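Local structure of predicted ATPase of the ABC class (Vibrio vulnificus, 5D6A) at residues A[39-47]-A[59-67]; A[492-500]-A[561-569]. The protein probably binds and hydrolyses ATP as an ABC-class ATPase, its exact cellular role being unknown, and is captured here with the ATP analogue AMP-PNP. One frame throughout, in Å; residues are numbered along the deposited sequence.

Contact 1 of 2, residues A[39-47]-A[59-67]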
loop_
_atom_site.group_PDB
_atom_site.type_symbol
_atom_site.label_atom_id
_atom_site.label_comp_id
_atom_site.label_asym_id
_atom_site.label_seq_id
_atom_site.Cartn_x
_atom_site.Cartn_y
_atom_site.Cartn_z
ATOM N N ASN A 39 4.215 -40.338 -9.252
ATOM C CA ASN A 39 4.504 -38.919 -9.454
ATOM C C ASN A 39 3.290 -38.065 -9.078
ATOM O O ASN A 39 2.148 -38.473 -9.292
ATOM C CB ASN A 39 4.912 -38.669 -10.912
ATOM C CG ASN A 39 5.499 -37.287 -11.133
ATOM O OD1 ASN A 39 5.952 -36.630 -10.194
ATOM N ND2 ASN A 39 5.519 -36.850 -12.385
ATOM N N TYR A 40 3.543 -36.879 -8.524
ATOM C CA TYR A 40 2.467 -35.974 -8.084
ATOM C C TYR A 40 1.482 -35.662 -9.211
ATOM O O TYR A 40 0.321 -35.331 -8.964
ATOM C CB TYR A 40 3.056 -34.670 -7.540
ATOM C CG TYR A 40 2.081 -33.847 -6.727
ATOM C CD1 TYR A 40 1.870 -34.128 -5.381
ATOM C CD2 TYR A 40 1.381 -32.786 -7.292
ATOM C CE1 TYR A 40 0.986 -33.383 -4.622
ATOM C CE2 TYR A 40 0.496 -32.034 -6.537
ATOM C CZ TYR A 40 0.304 -32.339 -5.203
ATOM O OH TYR A 40 -0.569 -31.603 -4.435
ATOM N N ARG A 41 1.964 -35.764 -10.445
ATOM C CA ARG A 41 1.144 -35.523 -11.623
ATOM C C ARG A 41 -0.062 -36.466 -11.649
ATOM O O ARG A 41 -1.127 -36.111 -12.159
ATOM C CB ARG A 41 1.987 -35.739 -12.885
ATOM C CG ARG A 41 1.298 -35.353 -14.182
ATOM C CD ARG A 41 2.148 -35.719 -15.387
ATOM N NE ARG A 41 1.546 -35.242 -16.629
ATOM C CZ ARG A 41 0.543 -35.844 -17.270
ATOM N NH1 ARG A 41 -0.006 -36.954 -16.784
ATOM N NH2 ARG A 41 0.072 -35.318 -18.396
ATOM N N ALA A 42 0.114 -37.662 -11.087
ATOM C CA ALA A 42 -0.939 -38.683 -11.063
ATOM C C ALA A 42 -2.259 -38.243 -10.408
ATOM O O ALA A 42 -3.303 -38.832 -10.688
ATOM C CB ALA A 42 -0.423 -39.955 -10.404
ATOM N N TYR A 43 -2.222 -37.230 -9.541
ATOM C CA TYR A 43 -3.461 -36.745 -8.909
ATOM C C TYR A 43 -4.519 -36.314 -9.933
ATOM O O TYR A 43 -5.709 -36.295 -9.622
ATOM C CB TYR A 43 -3.204 -35.590 -7.931
ATOM C CG TYR A 43 -2.793 -35.997 -6.528
ATOM C CD1 TYR A 43 -3.693 -36.645 -5.686
ATOM C CD2 TYR A 43 -1.541 -35.669 -6.016
ATOM C CE1 TYR A 43 -3.342 -36.998 -4.395
ATOM C CE2 TYR A 43 -1.184 -36.014 -4.722
ATOM C CZ TYR A 43 -2.087 -36.680 -3.917
ATOM O OH TYR A 43 -1.742 -37.025 -2.632
ATOM N N GLN A 44 -4.084 -35.965 -11.143
ATOM C CA GLN A 44 -5.004 -35.560 -12.211
ATOM C C GLN A 44 -6.092 -36.600 -12.475
ATOM O O GLN A 44 -7.173 -36.262 -12.954
ATOM C CB GLN A 44 -4.232 -35.296 -13.510
ATOM C CG GLN A 44 -3.388 -34.032 -13.488
ATOM C CD GLN A 44 -4.235 -32.778 -13.403
ATOM O OE1 GLN A 44 -5.381 -32.757 -13.858
ATOM N NE2 GLN A 44 -3.671 -31.719 -12.829
ATOM N N GLN A 45 -5.798 -37.860 -12.159
ATOM C CA GLN A 45 -6.745 -38.958 -12.362
ATOM C C GLN A 45 -7.897 -38.938 -11.353
ATOM O O GLN A 45 -8.933 -39.562 -11.576
ATOM C CB GLN A 45 -6.009 -40.301 -12.296
ATOM C CG GLN A 45 -4.936 -40.468 -13.367
ATOM C CD GLN A 45 -4.153 -41.759 -13.227
ATOM O OE1 GLN A 45 -4.511 -42.638 -12.444
ATOM N NE2 GLN A 45 -3.075 -41.878 -13.993
ATOM N N ILE A 46 -7.710 -38.222 -10.248
ATOM C CA ILE A 46 -8.727 -38.103 -9.203
ATOM C C ILE A 46 -9.842 -37.153 -9.640
ATOM O O ILE A 46 -10.975 -37.254 -9.168
ATOM C CB ILE A 46 -8.098 -37.599 -7.882
ATOM C CG1 ILE A 46 -7.001 -38.560 -7.411
ATOM C CG2 ILE A 46 -9.150 -37.428 -6.799
ATOM C CD1 ILE A 46 -7.468 -39.990 -7.228
ATOM N N LYS A 47 -9.505 -36.236 -10.545
ATOM C CA LYS A 47 -10.446 -35.251 -11.076
ATOM C C LYS A 47 -11.785 -35.892 -11.440
ATOM O O LYS A 47 -11.814 -36.948 -12.070
ATOM C CB LYS A 47 -9.854 -34.619 -12.340
ATOM C CG LYS A 47 -10.632 -33.429 -12.884
ATOM C CD LYS A 47 -10.360 -32.172 -12.081
ATOM C CE LYS A 47 -9.018 -31.543 -12.430
ATOM N NZ LYS A 47 -9.019 -30.934 -13.789
ATOM N N ILE A 59 -14.276 -32.588 -7.442
ATOM C CA ILE A 59 -12.860 -32.230 -7.414
ATOM C C ILE A 59 -12.608 -31.528 -8.744
ATOM O O ILE A 59 -12.421 -32.176 -9.771
ATOM C CB ILE A 59 -11.977 -33.476 -7.235
ATOM C CG1 ILE A 59 -12.442 -34.249 -5.991
ATOM C CG2 ILE A 59 -10.510 -33.082 -7.130
ATOM C CD1 ILE A 59 -11.659 -35.504 -5.682
ATOM N N ASP A 60 -12.612 -30.197 -8.708
ATOM C CA ASP A 60 -12.514 -29.368 -9.916
ATOM C C ASP A 60 -11.125 -29.075 -10.468
ATOM O O ASP A 60 -10.892 -29.237 -11.665
ATOM C CB ASP A 60 -13.221 -28.037 -9.661
ATOM C CG ASP A 60 -14.681 -28.214 -9.307
ATOM O OD1 ASP A 60 -15.304 -29.186 -9.782
ATOM O OD2 ASP A 60 -15.213 -27.367 -8.562
ATOM N N HIS A 61 -10.220 -28.597 -9.625
ATOM C CA HIS A 61 -8.872 -28.280 -10.086
ATOM C C HIS A 61 -7.817 -28.921 -9.210
ATOM O O HIS A 61 -7.787 -28.708 -8.002
ATOM C CB HIS A 61 -8.646 -26.769 -10.136
ATOM C CG HIS A 61 -7.267 -26.387 -10.574
ATOM N ND1 HIS A 61 -6.891 -26.344 -11.900
ATOM C CD2 HIS A 61 -6.167 -26.044 -9.861
ATOM C CE1 HIS A 61 -5.621 -25.990 -11.986
ATOM N NE2 HIS A 61 -5.159 -25.800 -10.763
ATOM N N ILE A 62 -6.950 -29.705 -9.839
ATOM C CA ILE A 62 -5.873 -30.383 -9.145
ATOM C C ILE A 62 -4.597 -29.558 -9.269
ATOM O O ILE A 62 -4.130 -29.287 -10.377
ATOM C CB ILE A 62 -5.621 -31.783 -9.745
ATOM C CG1 ILE A 62 -6.884 -32.651 -9.652
ATOM C CG2 ILE A 62 -4.450 -32.467 -9.051
ATOM C CD1 ILE A 62 -7.364 -32.916 -8.240
ATOM N N GLN A 63 -4.045 -29.150 -8.130
ATOM C CA GLN A 63 -2.802 -28.386 -8.114
ATOM C C GLN A 63 -1.692 -29.221 -8.740
ATOM O O GLN A 63 -1.689 -30.445 -8.616
ATOM C CB GLN A 63 -2.425 -28.009 -6.679
ATOM C CG GLN A 63 -2.216 -29.200 -5.750
ATOM C CD GLN A 63 -1.999 -28.800 -4.301
ATOM O OE1 GLN A 63 -2.528 -29.433 -3.389
ATOM N NE2 GLN A 63 -1.236 -27.735 -4.084
ATOM N N SER A 64 -0.758 -28.557 -9.415
ATOM C CA SER A 64 0.357 -29.241 -10.066
ATOM C C SER A 64 1.588 -29.319 -9.164
ATOM O O SER A 64 2.608 -29.888 -9.551
ATOM C CB SER A 64 0.731 -28.513 -11.359
ATOM O OG SER A 64 1.159 -27.188 -11.089
ATOM N N ASP A 65 1.484 -28.761 -7.963
ATOM C CA ASP A 65 2.610 -28.723 -7.042
ATOM C C ASP A 65 2.116 -28.577 -5.601
ATOM O O ASP A 65 1.263 -27.733 -5.329
ATOM C CB ASP A 65 3.498 -27.525 -7.414
ATOM C CG ASP A 65 4.697 -27.357 -6.493
ATOM O OD1 ASP A 65 5.275 -28.373 -6.052
ATOM O OD2 ASP A 65 5.078 -26.192 -6.233
ATOM N N PRO A 66 2.636 -29.407 -4.673
ATOM C CA PRO A 66 2.240 -29.281 -3.269
ATOM C C PRO A 66 2.391 -27.855 -2.739
ATOM O O PRO A 66 1.600 -27.422 -1.898
ATOM C CB PRO A 66 3.220 -30.207 -2.547
ATOM C CG PRO A 66 3.568 -31.247 -3.548
ATOM C CD PRO A 66 3.442 -30.621 -4.910
ATOM N N TYR A 67 3.398 -27.138 -3.239
ATOM C CA TYR A 67 3.661 -25.760 -2.813
ATOM C C TYR A 67 2.934 -24.695 -3.651
ATOM O O TYR A 67 3.227 -23.505 -3.527
ATOM C CB TYR A 67 5.171 -25.481 -2.801
ATOM C CG TYR A 67 5.939 -26.333 -1.810
ATOM C CD1 TYR A 67 5.968 -26.002 -0.455
ATOM C CD2 TYR A 67 6.644 -27.459 -2.225
ATOM C CE1 TYR A 67 6.669 -26.774 0.456
ATOM C CE2 TYR A 67 7.350 -28.237 -1.320
ATOM C CZ TYR A 67 7.360 -27.891 0.017
ATOM O OH TYR A 67 8.058 -28.659 0.919
#

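Contact 2 of 2, residues A[492-500]-A[561-569]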
loop_
_atom_site.group_PDB
_atom_site.type_symbol
_atom_site.label_atom_id
_atom_site.label_comp_id
_atom_site.label_asym_id
_atom_site.label_seq_id
_atom_site.Cartn_x
_atom_site.Cartn_y
_atom_site.Cartn_z
ATOM N N LYS A 492 -2.149 -9.507 -18.502
ATOM C CA LYS A 492 -0.811 -9.041 -18.145
ATOM C C LYS A 492 -0.900 -7.723 -17.361
ATOM O O LYS A 492 0.102 -7.236 -16.838
ATOM C CB LYS A 492 0.031 -8.855 -19.420
ATOM C CG LYS A 492 0.344 -10.165 -20.135
ATOM C CD LYS A 492 0.741 -10.020 -21.607
ATOM C CE LYS A 492 2.006 -9.207 -21.855
ATOM N NZ LYS A 492 1.843 -7.743 -21.639
ATOM N N GLU A 493 -2.113 -7.172 -17.258
ATOM C CA GLU A 493 -2.345 -5.885 -16.597
ATOM C C GLU A 493 -2.615 -5.990 -15.099
ATOM O O GLU A 493 -3.411 -6.815 -14.658
ATOM C CB GLU A 493 -3.529 -5.180 -17.262
ATOM C CG GLU A 493 -3.383 -5.028 -18.768
ATOM C CD GLU A 493 -2.153 -4.239 -19.161
ATOM O OE1 GLU A 493 -1.865 -3.218 -18.504
ATOM O OE2 GLU A 493 -1.485 -4.631 -20.140
ATOM N N PHE A 494 -1.946 -5.130 -14.332
ATOM C CA PHE A 494 -2.104 -5.072 -12.882
ATOM C C PHE A 494 -2.773 -3.768 -12.490
ATOM O O PHE A 494 -2.321 -2.697 -12.880
ATOM C CB PHE A 494 -0.751 -5.178 -12.183
ATOM C CG PHE A 494 -0.114 -6.530 -12.300
ATOM C CD1 PHE A 494 -0.347 -7.503 -11.337
ATOM C CD2 PHE A 494 0.716 -6.831 -13.368
ATOM C CE1 PHE A 494 0.239 -8.750 -11.436
ATOM C CE2 PHE A 494 1.307 -8.078 -13.473
ATOM C CZ PHE A 494 1.066 -9.040 -12.506
ATOM N N THR A 495 -3.847 -3.870 -11.711
ATOM C CA THR A 495 -4.593 -2.699 -11.263
ATOM C C THR A 495 -4.369 -2.463 -9.779
ATOM O O THR A 495 -4.597 -3.347 -8.963
ATOM C CB THR A 495 -6.102 -2.874 -11.503
ATOM O OG1 THR A 495 -6.340 -3.129 -12.893
ATOM C CG2 THR A 495 -6.865 -1.626 -11.081
ATOM N N ASP A 496 -3.929 -1.259 -9.441
ATOM C CA ASP A 496 -3.684 -0.887 -8.059
ATOM C C ASP A 496 -5.004 -0.451 -7.404
ATOM O O ASP A 496 -5.644 0.507 -7.846
ATOM C CB ASP A 496 -2.650 0.238 -8.007
ATOM C CG ASP A 496 -2.243 0.594 -6.600
ATOM O OD1 ASP A 496 -2.844 0.060 -5.644
ATOM O OD2 ASP A 496 -1.316 1.415 -6.447
ATOM N N LEU A 497 -5.398 -1.162 -6.352
ATOM C CA LEU A 497 -6.639 -0.877 -5.639
ATOM C C LEU A 497 -6.384 -0.452 -4.190
ATOM O O LEU A 497 -7.277 -0.546 -3.351
ATOM C CB LEU A 497 -7.541 -2.113 -5.660
ATOM C CG LEU A 497 -7.913 -2.693 -7.033
ATOM C CD1 LEU A 497 -8.771 -3.943 -6.864
ATOM C CD2 LEU A 497 -8.640 -1.671 -7.894
ATOM N N SER A 498 -5.176 0.036 -3.912
ATOM C CA SER A 498 -4.791 0.467 -2.566
ATOM C C SER A 498 -5.703 1.543 -1.994
ATOM O O SER A 498 -6.074 1.489 -0.824
ATOM C CB SER A 498 -3.366 1.014 -2.578
ATOM O OG SER A 498 -2.450 0.035 -3.017
ATOM N N ALA A 499 -6.049 2.521 -2.825
ATOM C CA ALA A 499 -6.893 3.641 -2.401
ATOM C C ALA A 499 -8.284 3.209 -1.950
ATOM O O ALA A 499 -8.893 3.868 -1.112
ATOM C CB ALA A 499 -6.999 4.672 -3.511
ATOM N N LEU A 500 -8.785 2.114 -2.514
ATOM C CA LEU A 500 -10.100 1.602 -2.156
ATOM C C LEU A 500 -9.969 0.884 -0.821
ATOM O O LEU A 500 -9.926 -0.345 -0.762
ATOM C CB LEU A 500 -10.612 0.642 -3.237
ATOM C CG LEU A 500 -10.631 1.177 -4.673
ATOM C CD1 LEU A 500 -11.158 0.112 -5.622
ATOM C CD2 LEU A 500 -11.459 2.446 -4.783
ATOM N N ALA A 561 -14.951 1.443 -9.940
ATOM C CA ALA A 561 -13.782 2.067 -9.333
ATOM C C ALA A 561 -12.500 1.361 -9.781
ATOM O O ALA A 561 -11.530 2.009 -10.179
ATOM C CB ALA A 561 -13.898 2.048 -7.816
ATOM N N ALA A 562 -12.505 0.031 -9.719
ATOM C CA ALA A 562 -11.347 -0.766 -10.129
ATOM C C ALA A 562 -11.094 -0.597 -11.620
ATOM O O ALA A 562 -9.951 -0.489 -12.065
ATOM C CB ALA A 562 -11.573 -2.233 -9.801
ATOM N N LEU A 563 -12.180 -0.565 -12.383
ATOM C CA LEU A 563 -12.114 -0.430 -13.830
ATOM C C LEU A 563 -11.631 0.967 -14.238
ATOM O O LEU A 563 -10.940 1.115 -15.246
ATOM C CB LEU A 563 -13.490 -0.746 -14.421
ATOM C CG LEU A 563 -13.631 -1.047 -15.909
ATOM C CD1 LEU A 563 -12.680 -2.149 -16.355
ATOM C CD2 LEU A 563 -15.073 -1.448 -16.186
ATOM N N ASN A 564 -11.984 1.980 -13.445
ATOM C CA ASN A 564 -11.557 3.361 -13.697
ATOM C C ASN A 564 -10.056 3.529 -13.506
ATOM O O ASN A 564 -9.475 4.501 -13.985
ATOM C CB ASN A 564 -12.272 4.338 -12.752
ATOM C CG ASN A 564 -13.760 4.448 -13.024
ATOM O OD1 ASN A 564 -14.230 4.150 -14.118
ATOM N ND2 ASN A 564 -14.507 4.903 -12.027
ATOM N N ARG A 565 -9.442 2.587 -12.788
ATOM C CA ARG A 565 -8.004 2.624 -12.507
ATOM C C ARG A 565 -7.192 1.642 -13.344
ATOM O O ARG A 565 -5.973 1.559 -13.182
ATOM C CB ARG A 565 -7.765 2.376 -11.018
ATOM C CG ARG A 565 -8.273 3.518 -10.159
ATOM C CD ARG A 565 -8.342 3.168 -8.683
ATOM N NE ARG A 565 -8.719 4.343 -7.907
ATOM C CZ ARG A 565 -9.959 4.820 -7.808
ATOM N NH1 ARG A 565 -10.188 5.904 -7.082
ATOM N NH2 ARG A 565 -10.969 4.231 -8.439
HETATM N N MSE A 566 -7.858 0.902 -14.230
HETATM C CA MSE A 566 -7.165 -0.033 -15.119
HETATM C C MSE A 566 -6.666 0.803 -16.265
HETATM O O MSE A 566 -7.447 1.463 -16.948
HETATM C CB MSE A 566 -8.089 -1.150 -15.583
HETATM C CG MSE A 566 -7.313 -2.441 -15.802
HETATM SE SE MSE A 566 -7.136 -2.787 -17.727
HETATM C CE MSE A 566 -9.003 -3.317 -18.057
ATOM N N ARG A 567 -5.358 0.763 -16.487
ATOM C CA ARG A 567 -4.700 1.606 -17.495
ATOM C C ARG A 567 -5.030 1.335 -18.968
ATOM O O ARG A 567 -4.753 2.180 -19.822
ATOM C CB ARG A 567 -3.188 1.566 -17.259
ATOM C CG ARG A 567 -2.833 2.052 -15.861
ATOM C CD ARG A 567 -1.359 1.953 -15.531
ATOM N NE ARG A 567 -1.091 2.525 -14.211
ATOM C CZ ARG A 567 -0.881 3.821 -13.971
ATOM N NH1 ARG A 567 -0.905 4.713 -14.960
ATOM N NH2 ARG A 567 -0.647 4.233 -12.731
ATOM N N LYS A 568 -5.624 0.181 -19.264
ATOM C CA LYS A 568 -5.982 -0.163 -20.646
ATOM C C LYS A 568 -7.468 0.056 -20.943
ATOM O O LYS A 568 -7.871 0.059 -22.105
ATOM C CB LYS A 568 -5.630 -1.621 -20.944
ATOM C CG LYS A 568 -4.160 -1.982 -20.789
ATOM C CD LYS A 568 -3.282 -1.277 -21.806
ATOM C CE LYS A 568 -1.842 -1.752 -21.692
ATOM N NZ LYS A 568 -0.951 -1.085 -22.677
ATOM N N SER A 569 -8.282 0.224 -19.904
ATOM C CA SER A 569 -9.717 0.435 -20.092
ATOM C C SER A 569 -10.010 1.498 -21.146
ATOM O O SER A 569 -9.383 2.560 -21.160
ATOM C CB SER A 569 -10.381 0.848 -18.776
ATOM O OG SER A 569 -10.325 -0.190 -17.821
HETATM O O HOH W 1 -3.858 -1.345 -14.889
#

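Contact 1 of 2, residues A[39-47]-A[59-67]
In the N-terminal domain, Tyr40 at the start of a 3-10 segment (40-45) packs on Pro66, in the loop that follows strand 56-61. The Tyr40 ring is held on both faces. Pro66 CD lies over the centre of one face in a CH-pi contact, 3.5 Å from the ring centroid and 8° off its normal. Against the opposite face, nearer the rim, stands the edge of the Tyr43 ring. With CG anti to the backbone N (chi1 -164°), the Tyr40 ring is carried toward the 63-66 loop. Its hydroxyl is hydrogen-bonded to Leu146 O, and Gln63 OE1 accepts from Leu146 N, so both side chains hold the backbone of one residue, Leu146. Farther along, Ile62 CG2 meets Tyr43 CB at 3.5 Å. Ile46 CG2 and Ile59 CD1 touch at 3.4 Å, the two side chains crossing at a slant. Lys47 bends at chi2, chi3 and chi4. This lays its CE alongside Ile62 CG1 at 3.7 Å. The Tyr43 hydroxyl is hydrogen-bonded to Pro147 O. Ile46 leans on Leu28 and Leu32 of helix 23-33, Tyr43 rests on Ile153 of strand 152-153, and strand 56-61 pairs with strands 48-51 and 71-78.

Contact 2 of 2, residues A[492-500]-A[561-569]
Thr495 and Met566 bring the two backbones closest, CA to CA 5.3 Å, where segments 492-500 and 561-569 run past each other with opposite chain direction, at the end of helix 556-564. Strand 493-496, at the edge of a three-stranded antiparallel sheet in the MRB1590-type C-terminal domain, packs on the helix end and on the type I turn 566-569. One water joins the backbones, donating to Phe494 O and accepting from Arg567 N. The side chains meet by van der Waals contact. Thr495 points its two branches at the helix end and just beyond: CG2 lies 3.4 Å from Ala562 O, while OG1 sits beside CG of the selenomethionine Met566. Leu497 CD2 packs on Ala562 CB at 3.5 Å. Next to it, Asp496 OD1 closes an Asx turn with Ser498 N and also accepts from Ser498 OG. At the strand's other end the Glu493 and Lys568 side chains cross at about a right angle, the carboxylate lying against Lys568 CG and CE. Glu493 OE2 is 4.4 Å from Lys568 NZ, too far for a salt bridge. Trp516 of helix 506-519 touches Thr495, Ala562 and Met566. Arg565 runs out extended to a salt bridge with Glu306 and a cation-pi contact with Trp346. Leu500 CD2 lies over one guanidinium face, and Arg565 NH2 donates at 2.9 Å to Ala561 O, which lies in the guanidinium plane, the donor standing above the carbonyl plane.

In the fold
Contacts 1 and 2 belong to different regions of one chain and do not touch. Their centres are 33 Å apart and their nearest atoms about 17 Å. Contact 1 is peripheral, with its centre 33 Å from the centre of the chain; contact 2 lies nearer the centre, at 15 Å. The AMP-PNP pocket uses residues between 217 and 428, none of them in either contact. Contact 2 is joined to the P-loop domain through Glu306, His312 and Trp346, whereas the same-chain partners named for contact 1 are N-terminal. Each also reaches the second subunit: Asp65 packs on Tyr67 of that copy, and Arg567 on its Asn222.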